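Long-range contact in polyketide biosynthesis 3-hydroxy-3-methylglutaryl-ACP synthase PksG (Bacillus subtilis, PDB 4YXT), which catalyses the aldol condensation of an acetyl group on an acyl-carrier protein with a beta-ketothioester polyketide intermediate during bacillaene biosynthesis: residues 6-11 with 344-349. The protein carries 1 engineered substitution. Numbering follows the deposited sequence.
Sequences IEAMNV and QERQRT
Gln347, on helix 341-349, docks its side-chain amide against the backbone of Met9 and binds it twice. The Met9 N-H gives a hydrogen bond to OE1 of Gln347 (3.0 Å, 151° at the hydrogen), and NE2 of Gln347 returns one to the Met9 carbonyl O (2.7 Å, 164°). The Met9 oxygen lies nearly in the plane of the Gln347 amide. Glutamine suits the place because one flat group offers both a donor and an acceptor, much as a neighbouring strand would, and two bonds fix the amide's rotation. A bend at chi2 (-60°) brings the amide round to the strand, where NE2 also packs 3.4 Å from CG of Met9. The Met9 thioether end runs away from the helix, a flexible apolar chain well fitted to the interior.

The Arg346 side is looser. The Arg346 chain extends from CG to NE, and Glu7 O sits over one guanidinium face, offset toward its rim and poorly angled for a bond. NH2 lies 3.8 Å from CB of Ala8, a small methyl that lets the flat group come close. Arg346 remains partly exposed, while the Glu7 carboxylate forms a salt bridge with Lys137 and accepts a hydrogen bond from Asn180 N.

Away from the annotated active-site residues, the contact ties N-terminal strand 5-12 of the thiolase-like fold, between strands 170-178 and 184-195, to C-terminal helix 341-349; Met9 packs on helix 301-312, Ala8 on helix 51-64.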
ATOM      1  N   ILE A   6      -5.714 -18.865  -4.390  1.00 21.45           N
ATOM      2  CA  ILE A   6      -6.432 -18.889  -3.122  1.00 22.55           C
ATOM      3  C   ILE A   6      -6.539 -20.334  -2.573  1.00 22.36           C
ATOM      4  O   ILE A   6      -7.119 -21.191  -3.206  1.00 23.10           O
ATOM      5  CB  ILE A   6      -7.838 -18.218  -3.250  1.00 21.02           C
ATOM      6  CG1 ILE A   6      -7.725 -16.804  -3.817  1.00 22.37           C
ATOM      7  CG2 ILE A   6      -8.589 -18.268  -1.953  1.00 20.06           C
ATOM      8  CD1 ILE A   6      -9.055 -16.076  -4.018  1.00 22.41           C
ATOM      9  N   GLU A   7      -6.021 -20.549  -1.366  1.00 22.69           N
ATOM     10  CA  GLU A   7      -6.222 -21.785  -0.604  1.00 24.66           C
ATOM     11  C   GLU A   7      -7.461 -21.679   0.270  1.00 24.21           C
ATOM     12  O   GLU A   7      -8.167 -22.644   0.498  1.00 25.35           O
ATOM     13  CB  GLU A   7      -4.980 -22.092   0.252  1.00 24.73           C
ATOM     14  CG  GLU A   7      -3.752 -22.236  -0.626  1.00 27.23           C
ATOM     15  CD  GLU A   7      -2.527 -22.711   0.126  1.00 28.66           C
ATOM     16  OE1 GLU A   7      -2.474 -22.558   1.359  1.00 34.10           O
ATOM     17  OE2 GLU A   7      -1.611 -23.229  -0.514  1.00 28.73           O
ATOM     18  N   ALA A   8      -7.772 -20.486   0.742  1.00 23.83           N
ATOM     19  CA  ALA A   8      -8.902 -20.381   1.615  1.00 23.29           C
ATOM     20  C   ALA A   8      -9.297 -18.902   1.649  1.00 23.20           C
ATOM     21  O   ALA A   8      -8.444 -18.069   1.467  1.00 19.45           O
ATOM     22  CB  ALA A   8      -8.519 -20.901   2.992  1.00 22.75           C
ATOM     23  N   MET A   9     -10.583 -18.605   1.825  1.00 24.82           N
ATOM     24  CA  MET A   9     -11.022 -17.204   1.986  1.00 29.79           C
ATOM     25  C   MET A   9     -12.301 -17.110   2.801  1.00 26.32           C
ATOM     26  O   MET A   9     -13.126 -17.988   2.728  1.00 31.02           O
ATOM     27  CB  MET A   9     -11.169 -16.475   0.625  1.00 31.14           C
ATOM     28  CG  MET A   9     -12.450 -16.727  -0.138  1.00 33.42           C
ATOM     29  SD  MET A   9     -12.410 -16.019  -1.814  1.00 39.20           S
ATOM     30  CE  MET A   9     -12.439 -14.276  -1.455  1.00 31.93           C
ATOM     31  N   ASN A  10     -12.422 -16.043   3.586  1.00 25.49           N
ATOM     32  CA  ASN A  10     -13.504 -15.882   4.521  1.00 22.56           C
ATOM     33  C   ASN A  10     -13.969 -14.450   4.651  1.00 24.02           C
ATOM     34  O   ASN A  10     -13.195 -13.528   4.573  1.00 25.09           O
ATOM     35  CB  ASN A  10     -13.138 -16.397   5.905  1.00 21.71           C
ATOM     36  CG  ASN A  10     -14.348 -16.408   6.837  1.00 20.86           C
ATOM     37  OD1 ASN A  10     -15.431 -16.774   6.419  1.00 21.36           O
ATOM     38  ND2 ASN A  10     -14.201 -15.937   8.014  1.00 19.54           N
ATOM     39  N   VAL A  11     -15.252 -14.284   4.909  1.00 24.53           N
ATOM     40  CA  VAL A  11     -15.901 -12.991   4.856  1.00 25.96           C
ATOM     41  C   VAL A  11     -16.316 -12.733   6.252  1.00 24.50           C
ATOM     42  O   VAL A  11     -16.761 -13.667   6.857  1.00 23.93           O
ATOM     43  CB  VAL A  11     -17.203 -13.060   3.991  1.00 24.57           C
ATOM     44  CG1 VAL A  11     -18.048 -11.793   4.089  1.00 22.29           C
ATOM     45  CG2 VAL A  11     -16.854 -13.327   2.551  1.00 24.85           C
ATOM     46  N   GLN A 344     -14.593 -25.570  -3.525  1.00 27.87           N
ATOM     47  CA  GLN A 344     -15.952 -25.277  -3.107  1.00 27.53           C
ATOM     48  C   GLN A 344     -16.245 -25.998  -1.797  1.00 28.23           C
ATOM     49  O   GLN A 344     -16.803 -25.373  -0.892  1.00 24.74           O
ATOM     50  CB  GLN A 344     -17.016 -25.598  -4.185  1.00 29.14           C
ATOM     51  CG  GLN A 344     -18.441 -25.357  -3.687  1.00 30.16           C
ATOM     52  CD  GLN A 344     -19.507 -25.641  -4.726  1.00 32.75           C
ATOM     53  OE1 GLN A 344     -19.597 -26.757  -5.221  1.00 36.59           O
ATOM     54  NE2 GLN A 344     -20.335 -24.639  -5.049  1.00 32.82           N
ATOM     55  N   GLU A 345     -15.873 -27.275  -1.648  1.00 25.40           N
ATOM     56  CA  GLU A 345     -16.102 -27.968  -0.336  1.00 31.14           C
ATOM     57  C   GLU A 345     -15.390 -27.269   0.836  1.00 29.69           C
ATOM     58  O   GLU A 345     -15.945 -27.100   1.926  1.00 30.94           O
ATOM     59  CB  GLU A 345     -15.649 -29.439  -0.348  1.00 38.06           C
ATOM     60  CG  GLU A 345     -15.992 -30.231  -1.603  1.00 42.85           C
ATOM     61  CD  GLU A 345     -15.801 -31.728  -1.413  1.00 53.70           C
ATOM     62  OE1 GLU A 345     -16.448 -32.290  -0.490  1.00 57.20           O
ATOM     63  OE2 GLU A 345     -15.001 -32.339  -2.176  1.00 59.02           O
ATOM     64  N   ARG A 346     -14.167 -26.800   0.605  1.00 29.53           N
ATOM     65  CA  ARG A 346     -13.441 -26.168   1.694  1.00 26.96           C
ATOM     66  C   ARG A 346     -14.135 -24.860   2.065  1.00 26.42           C
ATOM     67  O   ARG A 346     -14.305 -24.551   3.214  1.00 27.27           O
ATOM     68  CB  ARG A 346     -11.972 -25.961   1.313  1.00 27.36           C
ATOM     69  CG  ARG A 346     -11.206 -25.133   2.337  1.00 28.82           C
ATOM     70  CD  ARG A 346      -9.743 -25.472   2.339  1.00 28.54           C
ATOM     71  NE  ARG A 346      -8.957 -24.784   3.360  1.00 30.73           N
ATOM     72  CZ  ARG A 346      -7.620 -24.712   3.370  1.00 31.16           C
ATOM     73  NH1 ARG A 346      -6.930 -25.302   2.393  1.00 30.76           N
ATOM     74  NH2 ARG A 346      -6.972 -24.067   4.356  1.00 29.74           N
ATOM     75  N   GLN A 347     -14.576 -24.090   1.089  1.00 27.95           N
ATOM     76  CA  GLN A 347     -15.260 -22.831   1.446  1.00 27.55           C
ATOM     77  C   GLN A 347     -16.510 -23.054   2.241  1.00 28.51           C
ATOM     78  O   GLN A 347     -16.853 -22.221   3.098  1.00 23.03           O
ATOM     79  CB  GLN A 347     -15.613 -22.039   0.199  1.00 27.71           C
ATOM     80  CG  GLN A 347     -14.383 -21.404  -0.440  1.00 29.21           C
ATOM     81  CD  GLN A 347     -13.688 -20.448   0.486  1.00 25.82           C
ATOM     82  OE1 GLN A 347     -12.565 -20.663   0.888  1.00 28.15           O
ATOM     83  NE2 GLN A 347     -14.381 -19.390   0.849  1.00 29.02           N
ATOM     84  N   ARG A 348     -17.215 -24.163   1.951  1.00 33.45           N
ATOM     85  CA  ARG A 348     -18.454 -24.513   2.719  1.00 33.80           C
ATOM     86  C   ARG A 348     -18.194 -24.579   4.208  1.00 29.19           C
ATOM     87  O   ARG A 348     -19.014 -24.157   4.983  1.00 34.37           O
ATOM     88  CB  ARG A 348     -19.126 -25.818   2.249  1.00 36.87           C
ATOM     89  CG  ARG A 348     -20.568 -25.929   2.779  1.00 43.13           C
ATOM     90  CD  ARG A 348     -21.036 -27.339   3.126  1.00 48.70           C
ATOM     91  NE  ARG A 348     -20.026 -28.089   3.883  1.00 55.75           N
ATOM     92  CZ  ARG A 348     -19.827 -28.027   5.202  1.00 56.41           C
ATOM     93  NH1 ARG A 348     -20.567 -27.246   5.991  1.00 58.51           N
ATOM     94  NH2 ARG A 348     -18.861 -28.755   5.738  1.00 56.00           N
ATOM     95  N   THR A 349     -17.010 -25.019   4.600  1.00 31.48           N
ATOM     96  CA  THR A 349     -16.645 -25.146   6.021  1.00 31.90           C
ATOM     97  C   THR A 349     -16.725 -23.839   6.804  1.00 32.19           C
ATOM     98  O   THR A 349     -17.068 -23.826   7.994  1.00 30.34           O
ATOM     99  CB  THR A 349     -15.207 -25.686   6.149  1.00 35.27           C
ATOM    100  OG1 THR A 349     -15.039 -26.783   5.247  1.00 38.48           O
ATOM    101  CG2 THR A 349     -14.976 -26.208   7.525  1.00 36.63           C
TER